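Local structure of carbohydrate esterase family 2 (CE2) (Chaetomium olivicolor, 4XVH) at residues A31-A36 against H75-R80; S43-I48 against P53-D58. The protein probably removes acetyl groups from xylan or related polysaccharides, as a carbohydrate esterase of family 2 with a jelly-roll carbohydrate-binding domain joined to its catalytic domain. All coordinates share one frame; numbering follows the deposited sequence. Where two conformers were deposited one is given.

Contact 1: A31-A36 against H75-R80; sequences ATIGIA and HTVVLR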
# COMPACT_ATOMS: atom_id res chain seq x y z
N ALA A 31 23.32 14.79 -2.72
CA ALA A 31 22.02 15.42 -2.54
C ALA A 31 21.48 15.11 -1.14
O ALA A 31 21.78 14.06 -0.57
CB ALA A 31 21.03 14.96 -3.62
N THR A 32 20.70 16.04 -0.59
CA THR A 32 20.10 15.82 0.72
C THR A 32 18.60 16.08 0.69
O THR A 32 18.15 17.13 0.22
CB THR A 32 20.75 16.70 1.82
OG1 THR A 32 22.17 16.49 1.84
CG2 THR A 32 20.18 16.34 3.19
N ILE A 33 17.84 15.10 1.16
CA ILE A 33 16.40 15.26 1.33
C ILE A 33 16.15 15.75 2.74
O ILE A 33 16.20 14.98 3.67
CB ILE A 33 15.65 13.96 1.10
CG1 ILE A 33 16.01 13.39 -0.27
CG2 ILE A 33 14.15 14.18 1.22
CD1 ILE A 33 15.63 11.95 -0.42
N GLY A 34 15.92 17.05 2.88
CA GLY A 34 15.71 17.61 4.20
C GLY A 34 14.48 17.01 4.88
O GLY A 34 13.54 16.59 4.23
N ILE A 35 14.52 16.96 6.20
CA ILE A 35 13.39 16.48 6.98
C ILE A 35 12.96 17.58 7.94
O ILE A 35 13.74 18.04 8.76
CB ILE A 35 13.75 15.20 7.76
CG1 ILE A 35 13.94 14.05 6.75
CG2 ILE A 35 12.67 14.88 8.81
CD1 ILE A 35 14.15 12.70 7.39
N ALA A 36 11.71 18.00 7.81
CA ALA A 36 11.17 19.05 8.65
C ALA A 36 10.91 18.49 10.04
O ALA A 36 11.30 19.09 11.03
CB ALA A 36 9.90 19.62 8.03
N HIS A 75 23.03 11.62 -11.18
CA HIS A 75 22.53 10.52 -10.37
C HIS A 75 21.00 10.64 -10.24
O HIS A 75 20.46 11.74 -10.36
CB HIS A 75 23.19 10.51 -8.99
CG HIS A 75 24.67 10.30 -9.05
ND1 HIS A 75 25.24 9.06 -9.22
CD2 HIS A 75 25.69 11.20 -9.04
CE1 HIS A 75 26.56 9.19 -9.29
NE2 HIS A 75 26.86 10.48 -9.18
N THR A 76 20.33 9.50 -10.07
CA THR A 76 18.90 9.47 -9.81
C THR A 76 18.69 9.07 -8.36
O THR A 76 19.46 8.29 -7.79
CB THR A 76 18.14 8.47 -10.71
OG1 THR A 76 18.63 7.14 -10.48
CG2 THR A 76 18.29 8.81 -12.19
N VAL A 77 17.64 9.62 -7.76
CA VAL A 77 17.30 9.31 -6.38
C VAL A 77 15.80 9.02 -6.29
O VAL A 77 14.96 9.81 -6.75
CB VAL A 77 17.65 10.47 -5.43
CG1 VAL A 77 17.29 10.11 -4.03
CG2 VAL A 77 19.15 10.82 -5.53
N VAL A 78 15.48 7.86 -5.73
CA VAL A 78 14.08 7.51 -5.42
C VAL A 78 13.99 7.11 -3.95
O VAL A 78 14.70 6.19 -3.50
CB VAL A 78 13.56 6.37 -6.31
CG1 VAL A 78 12.12 5.94 -5.89
CG2 VAL A 78 13.57 6.81 -7.76
N LEU A 79 13.18 7.83 -3.21
CA LEU A 79 12.88 7.53 -1.81
C LEU A 79 11.47 7.02 -1.66
O LEU A 79 10.52 7.70 -2.10
CB LEU A 79 13.03 8.80 -0.94
CG LEU A 79 12.69 8.67 0.55
CD1 LEU A 79 13.84 7.96 1.24
CD2 LEU A 79 12.47 10.05 1.21
N ARG A 80 11.29 5.88 -1.00
CA ARG A 80 9.96 5.39 -0.73
C ARG A 80 9.76 4.86 0.69
O ARG A 80 10.62 4.14 1.20
CB ARG A 80 9.61 4.31 -1.72
CG ARG A 80 9.11 4.89 -3.04
CD ARG A 80 8.70 3.79 -3.88
NE ARG A 80 8.33 4.13 -5.25
CZ ARG A 80 7.15 4.63 -5.63
NH1 ARG A 80 6.24 4.97 -4.73
NH2 ARG A 80 6.90 4.82 -6.92
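Ile33 meets Leu79 and Val77 through a single methyl, CD1, which comes down between the two from the facing strand. Its closest approach is to Leu79: CD1 of Ile33 lies 4.0 Å from CD2 of Leu79 and 4.1 Å from CB of Leu79, and the two side chains run at a slant to one another. CG1 of Ile33 stands anti to the carbonyl carbon (chi1 -54°) and chi2 is extended at 164°, which carries CD1 out across the gap. Val77 is touched more lightly, 4.4 Å separating its CG1 from CD1 of Ile33. No hydrogen bond joins the segments, and the nearest CA atoms, those of Ile33 and Leu79, are 9.1 Å apart. The spacing, with strands 31-40 and 73-81 hydrogen-bonded into different sheets, fits the two layers of a beta sandwich, the jelly roll of the N-terminal domain. Around this buried point Leu92 and Ile95 also touch Ile33. Toward Ala31 the fit is looser: CB of Ala31 stays 4.9 Å from CG2 of Val77, and Phe24 and Phe26 pack against the alanine. On the outer side of strand 75-80, Val78 points away from the interior and is partly exposed.

Contact 2: S43-I48 against P53-D58; sequences SVDLVI and PIVISD
Val44 and Ile56 face each other as a hydrogen-bonded antiparallel pair, Val44 N reaching Ile56 O at 2.8 Å and Ile56 N reaching Val44 O at 2.9 Å. Leu46 and Ile54 repeat the pattern: Leu46 N to Ile54 O and Ile54 N to Leu46 O are each 2.8 Å. The strand directions are 149° apart, antiparallel but splayed. Between these pairs Asp45 and Val55 form a non-hydrogen-bonded pair.

One face is built by Val44, Leu46, Ile54 and Ile56. CG2 of Val44, set between its backbone N and carbonyl carbon by a chi1 of -60°, lies 3.7 Å from CB of Ile56. The end of Ile56 reaches along the hairpin, its CD1 4.1 Å from CB of Leu46. On the other side the Asp45 carboxylate runs alongside the Pro53 ring, OD2 of Asp45 being 3.6 Å from CB of Pro53. OD1 of Asp45 sits 3.7 Å from the Val55 methyl CG2.

A second shell holds these groups. Arg82 forms a salt bridge with OD1 of Asp45, which probably favours the ionised carboxylate. Ser43 OG is hydrogen-bonded to Ala135 O, and its backbone pairs with Arg82. Strand 73-81 flanks 44-48, and from it Val77 and Leu79 pack on Leu46, while Ile64 covers Leu46 and Ile56. With Val44, Leu46, Ile54 and Ile56 sharing the face that meets these residues, and Asp45 and Val55 on the reverse one, the arrangement is that of an edge beta hairpin in a jelly-roll sandwich.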
# COMPACT_ATOMS: atom_id res chain seq x y z
N SER A 43 10.43 3.68 8.32
CA SER A 43 11.61 3.26 7.57
C SER A 43 11.35 3.54 6.11
O SER A 43 10.20 3.60 5.69
CB SER A 43 11.97 1.78 7.78
OG SER A 43 10.99 0.92 7.25
N VAL A 44 12.43 3.76 5.37
CA VAL A 44 12.34 4.12 3.98
C VAL A 44 13.39 3.33 3.24
O VAL A 44 14.41 2.92 3.84
CB VAL A 44 12.60 5.65 3.74
CG1 VAL A 44 11.59 6.52 4.48
CG2 VAL A 44 14.04 5.99 4.17
N ASP A 45 13.13 3.12 1.96
CA ASP A 45 14.13 2.67 0.99
C ASP A 45 14.70 3.88 0.27
O ASP A 45 13.92 4.69 -0.25
CB ASP A 45 13.51 1.75 -0.07
CG ASP A 45 13.33 0.33 0.39
OD1 ASP A 45 13.74 -0.01 1.53
OD2 ASP A 45 12.82 -0.47 -0.42
N LEU A 46 16.01 3.99 0.18
CA LEU A 46 16.61 5.03 -0.66
C LEU A 46 17.32 4.34 -1.82
O LEU A 46 18.23 3.52 -1.58
CB LEU A 46 17.59 5.90 0.17
CG LEU A 46 18.28 7.03 -0.61
CD1 LEU A 46 17.29 8.16 -0.89
CD2 LEU A 46 19.48 7.52 0.18
N VAL A 47 16.88 4.61 -3.05
CA VAL A 47 17.43 3.91 -4.21
C VAL A 47 18.22 4.91 -5.06
O VAL A 47 17.68 5.91 -5.51
CB VAL A 47 16.33 3.23 -5.06
CG1 VAL A 47 16.89 2.82 -6.42
CG2 VAL A 47 15.76 1.99 -4.31
N ILE A 48 19.51 4.63 -5.23
CA ILE A 48 20.42 5.53 -5.93
C ILE A 48 20.85 4.90 -7.25
O ILE A 48 21.32 3.75 -7.26
CB ILE A 48 21.67 5.82 -5.07
CG1 ILE A 48 21.26 6.27 -3.67
CG2 ILE A 48 22.56 6.88 -5.73
CD1 ILE A 48 20.49 7.66 -3.71
N PRO A 53 18.15 -1.09 -2.71
CA PRO A 53 17.57 -0.15 -1.75
C PRO A 53 18.44 0.02 -0.52
O PRO A 53 18.93 -0.98 -0.00
CB PRO A 53 16.23 -0.81 -1.38
CG PRO A 53 15.89 -1.64 -2.56
CD PRO A 53 17.21 -2.18 -3.06
N ILE A 54 18.69 1.26 -0.08
CA ILE A 54 19.37 1.47 1.19
C ILE A 54 18.26 1.62 2.20
O ILE A 54 17.40 2.48 2.04
CB ILE A 54 20.27 2.72 1.18
CG1 ILE A 54 21.25 2.65 -0.00
CG2 ILE A 54 20.98 2.86 2.53
CD1 ILE A 54 22.07 3.94 -0.25
N VAL A 55 18.24 0.74 3.20
CA VAL A 55 17.13 0.76 4.16
C VAL A 55 17.49 1.65 5.34
O VAL A 55 18.51 1.42 6.01
CB VAL A 55 16.78 -0.64 4.67
CG1 VAL A 55 15.62 -0.56 5.67
CG2 VAL A 55 16.44 -1.55 3.47
N ILE A 56 16.67 2.67 5.57
CA ILE A 56 16.94 3.63 6.60
C ILE A 56 15.76 3.68 7.57
O ILE A 56 14.63 3.80 7.13
CB ILE A 56 17.16 5.02 6.00
CG1 ILE A 56 18.30 4.97 4.98
CG2 ILE A 56 17.49 6.05 7.09
CD1 ILE A 56 18.39 6.25 4.15
N SER A 57 16.04 3.56 8.87
CA SER A 57 14.96 3.61 9.86
C SER A 57 15.31 4.54 11.02
O SER A 57 14.51 4.72 11.92
CB SER A 57 14.63 2.22 10.40
OG SER A 57 15.70 1.68 11.14
N ASP A 58 16.49 5.13 10.96
CA ASP A 58 16.87 6.16 11.92
C ASP A 58 17.14 7.46 11.20
O ASP A 58 17.96 7.52 10.29
CB ASP A 58 18.09 5.73 12.73
CG ASP A 58 17.70 5.05 14.02
OD1 ASP A 58 16.65 4.36 14.03
OD2 ASP A 58 18.43 5.23 15.03

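In the fold
Segment 75-80 of contact 1 is the sheet neighbour of segment 43-48 of contact 2, with the contact centres about 10 Å apart. Contact 1 spans the two sheets of the sandwich, whereas contact 2 lies within one of them, formed by a hairpin between strands 31-40 and 73-81 in the chain. The join is backbone to backbone: Val78 O lies 2.7 Å from Val47 N, and Arg80 O 2.8 Å from Asp45 N, both probable hydrogen bonds. Side chains continue the interior, Leu79 CD1 approaching Val44 CG2 at 3.5 Å. Neither contact belongs to the ligand pocket, which includes Ser118 and His306; the side chain of Ser43, in contact 2, is about 13 Å from the bound polyethylene glycol.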